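Local coordinates for protein amidase, hydantoinase/carbamoylase family (Burkholderia ambifaria, PDB 5TP4) that probably hydrolyses N-carbamoyl-L-amino acids to the free amino acids, as a zinc-dependent amidase of the peptidase M20 family, at residues V87-G99 and L129-R141. Residues are numbered along the deposited sequence; the frame is centred on the assembly and turned at random.
Sequences VLIGSHLDTQPEG and LEIVSWTNEEGAR. With ZN (zinc ion), chain P; EDO (1,2-ethanediol), chain S.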
loop_
_atom_site.group_PDB
_atom_site.type_symbol
_atom_site.label_atom_id
_atom_site.label_comp_id
_atom_site.label_asym_id
_atom_site.label_seq_id
_atom_site.Cartn_x
_atom_site.Cartn_y
_atom_site.Cartn_z
ATOM N N VAL B 87 -13.398 34.170 -31.972
ATOM C CA VAL B 87 -13.650 33.757 -30.604
ATOM C C VAL B 87 -13.951 32.268 -30.672
ATOM O O VAL B 87 -14.839 31.845 -31.421
ATOM C CB VAL B 87 -14.819 34.539 -29.997
ATOM C CG1 VAL B 87 -15.182 33.936 -28.615
ATOM C CG2 VAL B 87 -14.460 36.010 -29.935
ATOM N N LEU B 88 -13.205 31.477 -29.904
ATOM C CA LEU B 88 -13.228 30.026 -30.021
ATOM C C LEU B 88 -13.902 29.469 -28.782
ATOM O O LEU B 88 -13.553 29.852 -27.668
ATOM C CB LEU B 88 -11.794 29.509 -30.166
ATOM C CG LEU B 88 -11.378 28.077 -30.465
ATOM C CD1 LEU B 88 -12.011 27.516 -31.747
ATOM C CD2 LEU B 88 -9.867 28.072 -30.562
ATOM N N ILE B 89 -14.879 28.587 -28.988
ATOM C CA ILE B 89 -15.548 27.850 -27.921
ATOM C C ILE B 89 -15.106 26.408 -28.061
ATOM O O ILE B 89 -15.326 25.807 -29.112
ATOM C CB ILE B 89 -17.075 27.930 -28.061
ATOM C CG1 ILE B 89 -17.570 29.377 -27.964
ATOM C CG2 ILE B 89 -17.774 27.005 -27.037
ATOM C CD1 ILE B 89 -19.088 29.483 -28.193
ATOM N N GLY B 90 -14.522 25.821 -27.020
ATOM C CA GLY B 90 -13.992 24.484 -27.179
ATOM C C GLY B 90 -14.236 23.596 -25.979
ATOM O O GLY B 90 -14.593 24.055 -24.893
ATOM N N SER B 91 -14.038 22.303 -26.222
ATOM C CA SER B 91 -13.815 21.286 -25.201
ATOM C C SER B 91 -13.398 20.028 -25.967
ATOM O O SER B 91 -12.612 20.140 -26.920
ATOM C CB SER B 91 -15.048 21.081 -24.317
ATOM O OG SER B 91 -14.658 20.491 -23.078
ATOM N N HIS B 92 -13.910 18.842 -25.616
ATOM C CA HIS B 92 -13.467 17.629 -26.295
ATOM C C HIS B 92 -14.553 16.567 -26.313
ATOM O O HIS B 92 -15.286 16.408 -25.335
ATOM C CB HIS B 92 -12.223 17.048 -25.617
ATOM C CG HIS B 92 -12.469 16.571 -24.225
ATOM N ND1 HIS B 92 -12.728 15.249 -23.921
ATOM C CD2 HIS B 92 -12.511 17.240 -23.045
ATOM C CE1 HIS B 92 -12.915 15.126 -22.621
ATOM N NE2 HIS B 92 -12.794 16.318 -22.064
ATOM N N LEU B 93 -14.609 15.810 -27.412
ATOM C CA LEU B 93 -15.588 14.738 -27.557
ATOM C C LEU B 93 -15.040 13.391 -27.125
ATOM O O LEU B 93 -15.831 12.485 -26.860
ATOM C CB LEU B 93 -16.069 14.652 -29.004
ATOM C CG LEU B 93 -16.941 15.847 -29.430
ATOM C CD1 LEU B 93 -17.156 15.816 -30.944
ATOM C CD2 LEU B 93 -18.286 15.856 -28.682
ATOM N N ASP B 94 -13.718 13.239 -27.012
ATOM C CA ASP B 94 -13.192 11.944 -26.609
ATOM C C ASP B 94 -13.357 11.725 -25.097
ATOM O O ASP B 94 -13.603 12.659 -24.323
ATOM C CB ASP B 94 -11.718 11.793 -27.036
ATOM C CG ASP B 94 -10.753 12.661 -26.224
ATOM O OD1 ASP B 94 -10.847 13.913 -26.289
ATOM O OD2 ASP B 94 -9.861 12.076 -25.550
ATOM N N THR B 95 -13.234 10.460 -24.678
ATOM C CA THR B 95 -13.545 10.080 -23.301
ATOM C C THR B 95 -12.451 9.200 -22.723
ATOM O O THR B 95 -11.589 8.672 -23.435
ATOM C CB THR B 95 -14.869 9.296 -23.202
ATOM O OG1 THR B 95 -14.700 8.004 -23.822
ATOM C CG2 THR B 95 -16.009 10.047 -23.915
ATOM N N GLN B 96 -12.556 8.995 -21.414
ATOM C CA GLN B 96 -11.865 7.917 -20.726
ATOM C C GLN B 96 -12.448 6.569 -21.161
ATOM O O GLN B 96 -13.485 6.520 -21.831
ATOM C CB GLN B 96 -12.004 8.103 -19.217
ATOM C CG GLN B 96 -11.203 9.269 -18.694
ATOM C CD GLN B 96 -9.725 8.947 -18.617
ATOM O OE1 GLN B 96 -9.340 7.821 -18.280
ATOM N NE2 GLN B 96 -8.887 9.923 -18.951
ATOM N N PRO B 97 -11.806 5.449 -20.781
ATOM C CA PRO B 97 -12.406 4.133 -21.058
ATOM C C PRO B 97 -13.839 3.987 -20.586
ATOM O O PRO B 97 -14.651 3.327 -21.249
ATOM C CB PRO B 97 -11.472 3.175 -20.305
ATOM C CG PRO B 97 -10.157 3.832 -20.405
ATOM C CD PRO B 97 -10.430 5.314 -20.269
ATOM N N GLU B 98 -14.159 4.555 -19.433
ATOM C CA GLU B 98 -15.517 4.577 -18.899
ATOM C C GLU B 98 -15.834 6.036 -18.580
ATOM O O GLU B 98 -15.738 6.471 -17.431
ATOM C CB GLU B 98 -15.626 3.675 -17.683
ATOM C CG GLU B 98 -17.024 3.584 -17.106
ATOM C CD GLU B 98 -18.017 2.924 -18.049
ATOM O OE1 GLU B 98 -17.733 1.815 -18.559
ATOM O OE2 GLU B 98 -19.084 3.531 -18.275
ATOM N N GLY B 99 -16.218 6.799 -19.612
ATOM C CA GLY B 99 -16.416 8.226 -19.447
ATOM C C GLY B 99 -17.846 8.576 -19.055
ATOM O O GLY B 99 -18.778 7.782 -19.196
ATOM N N LEU B 129 -16.952 33.226 -34.983
ATOM C CA LEU B 129 -16.982 32.206 -33.944
ATOM C C LEU B 129 -16.466 30.895 -34.511
ATOM O O LEU B 129 -16.703 30.577 -35.681
ATOM C CB LEU B 129 -18.409 31.971 -33.400
ATOM C CG LEU B 129 -19.171 33.159 -32.817
ATOM C CD1 LEU B 129 -20.444 32.669 -32.053
ATOM C CD2 LEU B 129 -18.274 33.897 -31.884
ATOM N N GLU B 130 -15.773 30.126 -33.671
ATOM C CA GLU B 130 -15.421 28.762 -34.040
ATOM C C GLU B 130 -15.691 27.874 -32.844
ATOM O O GLU B 130 -15.530 28.306 -31.696
ATOM C CB GLU B 130 -13.961 28.648 -34.486
ATOM C CG GLU B 130 -13.741 29.275 -35.883
ATOM C CD GLU B 130 -12.314 29.136 -36.392
ATOM O OE1 GLU B 130 -11.583 28.277 -35.862
ATOM O OE2 GLU B 130 -11.930 29.867 -37.327
ATOM N N ILE B 131 -16.142 26.662 -33.111
ATOM C CA ILE B 131 -16.292 25.648 -32.077
ATOM C C ILE B 131 -15.225 24.599 -32.353
ATOM O O ILE B 131 -14.996 24.235 -33.514
ATOM C CB ILE B 131 -17.689 24.998 -32.091
ATOM C CG1 ILE B 131 -18.803 26.022 -32.146
ATOM C CG2 ILE B 131 -17.864 24.082 -30.895
ATOM C CD1 ILE B 131 -20.069 25.308 -32.600
ATOM N N VAL B 132 -14.557 24.120 -31.298
ATOM C CA VAL B 132 -13.491 23.142 -31.476
ATOM C C VAL B 132 -13.661 21.967 -30.514
ATOM O O VAL B 132 -14.057 22.131 -29.347
ATOM C CB VAL B 132 -12.090 23.801 -31.333
ATOM C CG1 VAL B 132 -11.929 24.504 -29.980
ATOM C CG2 VAL B 132 -10.975 22.799 -31.571
ATOM N N SER B 133 -13.430 20.765 -31.036
ATOM C CA SER B 133 -13.226 19.588 -30.213
ATOM C C SER B 133 -11.764 19.180 -30.403
ATOM O O SER B 133 -11.365 18.802 -31.508
ATOM C CB SER B 133 -14.200 18.473 -30.622
ATOM O OG SER B 133 -13.871 17.252 -29.977
ATOM N N TRP B 134 -10.973 19.248 -29.329
ATOM C CA TRP B 134 -9.535 18.993 -29.433
ATOM C C TRP B 134 -9.252 17.498 -29.405
ATOM O O TRP B 134 -9.872 16.748 -28.639
ATOM C CB TRP B 134 -8.785 19.654 -28.279
ATOM C CG TRP B 134 -9.027 21.134 -28.117
ATOM C CD1 TRP B 134 -9.864 21.763 -27.205
ATOM C CD2 TRP B 134 -8.411 22.171 -28.881
ATOM N NE1 TRP B 134 -9.780 23.136 -27.378
ATOM C CE2 TRP B 134 -8.913 23.403 -28.406
ATOM C CE3 TRP B 134 -7.504 22.170 -29.950
ATOM C CZ2 TRP B 134 -8.508 24.636 -28.941
ATOM C CZ3 TRP B 134 -7.102 23.385 -30.488
ATOM C CH2 TRP B 134 -7.610 24.604 -29.985
ATOM N N THR B 135 -8.284 17.071 -30.220
ATOM C CA THR B 135 -7.897 15.662 -30.252
ATOM C C THR B 135 -7.303 15.199 -28.928
ATOM O O THR B 135 -6.469 15.886 -28.330
ATOM C CB THR B 135 -6.868 15.439 -31.366
ATOM O OG1 THR B 135 -7.473 15.727 -32.627
ATOM C CG2 THR B 135 -6.336 14.007 -31.348
ATOM N N ASN B 136 -7.706 13.990 -28.498
ATOM C CA ASN B 136 -7.051 13.272 -27.391
ATOM C C ASN B 136 -6.842 14.163 -26.165
ATOM O O ASN B 136 -5.746 14.228 -25.593
ATOM C CB ASN B 136 -5.714 12.683 -27.841
ATOM C CG ASN B 136 -5.184 11.604 -26.893
ATOM O OD1 ASN B 136 -5.651 10.470 -26.921
ATOM N ND2 ASN B 136 -4.176 11.942 -26.091
ATOM N N GLU B 137 -7.911 14.831 -25.730
ATOM C CA GLU B 137 -7.806 15.581 -24.482
ATOM C C GLU B 137 -7.546 14.655 -23.295
ATOM O O GLU B 137 -6.842 15.032 -22.353
ATOM C CB GLU B 137 -9.084 16.405 -24.251
ATOM C CG GLU B 137 -9.079 17.251 -22.948
ATOM C CD GLU B 137 -9.424 16.457 -21.694
ATOM O OE1 GLU B 137 -9.892 15.310 -21.811
ATOM O OE2 GLU B 137 -9.224 16.981 -20.580
ATOM N N GLU B 138 -8.095 13.436 -23.326
ATOM C CA GLU B 138 -8.111 12.612 -22.125
ATOM C C GLU B 138 -6.768 11.980 -21.769
ATOM O O GLU B 138 -6.593 11.573 -20.618
ATOM C CB GLU B 138 -9.168 11.520 -22.269
ATOM C CG GLU B 138 -10.588 12.065 -22.197
ATOM C CD GLU B 138 -11.025 12.478 -20.782
ATOM O OE1 GLU B 138 -10.229 12.361 -19.816
ATOM O OE2 GLU B 138 -12.197 12.899 -20.631
ATOM N N GLY B 139 -5.832 11.860 -22.709
ATOM C CA GLY B 139 -4.568 11.216 -22.395
ATOM C C GLY B 139 -4.657 9.744 -22.026
ATOM O O GLY B 139 -3.774 9.230 -21.329
ATOM N N ALA B 140 -5.702 9.046 -22.467
ATOM C CA ALA B 140 -5.885 7.637 -22.128
ATOM C C ALA B 140 -5.274 6.722 -23.190
ATOM O O ALA B 140 -4.436 5.864 -22.881
ATOM C CB ALA B 140 -7.382 7.329 -21.951
ATOM N N ARG B 141 -5.700 6.877 -24.447
ATOM C CA ARG B 141 -5.154 6.036 -25.505
ATOM C C ARG B 141 -3.742 6.457 -25.871
ATOM O O ARG B 141 -2.867 5.605 -26.054
ATOM C CB ARG B 141 -6.049 6.077 -26.739
ATOM C CG ARG B 141 -5.505 5.204 -27.863
ATOM C CD ARG B 141 -6.442 5.106 -29.023
ATOM N NE ARG B 141 -5.821 4.310 -30.082
ATOM C CZ ARG B 141 -6.200 4.330 -31.354
ATOM N NH1 ARG B 141 -7.213 5.105 -31.733
ATOM N NH2 ARG B 141 -5.560 3.584 -32.245
HETATM ZN ZN ZN P . -13.092 17.026 -19.718
HETATM C C1 EDO S . -7.185 29.281 -35.205
HETATM O O1 EDO S . -7.299 30.308 -36.196
HETATM C C2 EDO S . -8.564 28.704 -34.943
HETATM O O2 EDO S . -9.016 28.063 -36.145
HETATM O O HOH W 1 -11.567 14.879 -28.568
HETATM O O HOH W 2 -14.218 11.029 -20.079
HETATM O O HOH W 3 -11.546 18.862 -20.159
HETATM O O HOH W 4 -11.470 15.970 -18.539
#
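Two parallel strands of the M20 catalytic domain, 87-91 and 129-133, run side by side, and the loops leaving their C-terminal ends supply part of the two-zinc site. Helix 105-121 connects them in a beta-alpha-beta crossover. The backbone ladder starts with E130 N to V87 O and ends with W134 N to S91 O. G90, with no side chain, lets V132 CG1 come to 3.5 Å from its CA; the same methyl meets L88 CD1.

Past the strands, a chi1 of 171° swings S133 OG away from its own N to where it accepts L93 N at 3.0 Å; serine suits the place because its short hydroxyl takes over where the backbone ladder ends. D94 uses its short carboxylate as a two-pronged acceptor: OD1 takes E137 N on its syn side, and OD2 takes E138 N at 3.1 Å through its syn lone pair. These bonds fix the start of the turn and so probably orient both glutamates. Here E137 OE2 meets two zinc-bound waters rather than the metal, while E138 lies beside a second zinc.

The E137 carboxylate stacks on one face of the H92 imidazole, their planes 14° apart, while E137 CB makes a CH-pi contact with the same face. H92 binds zinc through NE2 at 2.5 Å, sharing the ion with H198 and two waters; its ND1 gives a weak hydrogen bond to D94 O. E138 OE2 lies at the ring edge, 3.1 Å from H92 CE1. E138 OE1 receives Q96 NE2 at 2.9 Å from above the carboxylate plane, the bond lying in the Q96 amide plane.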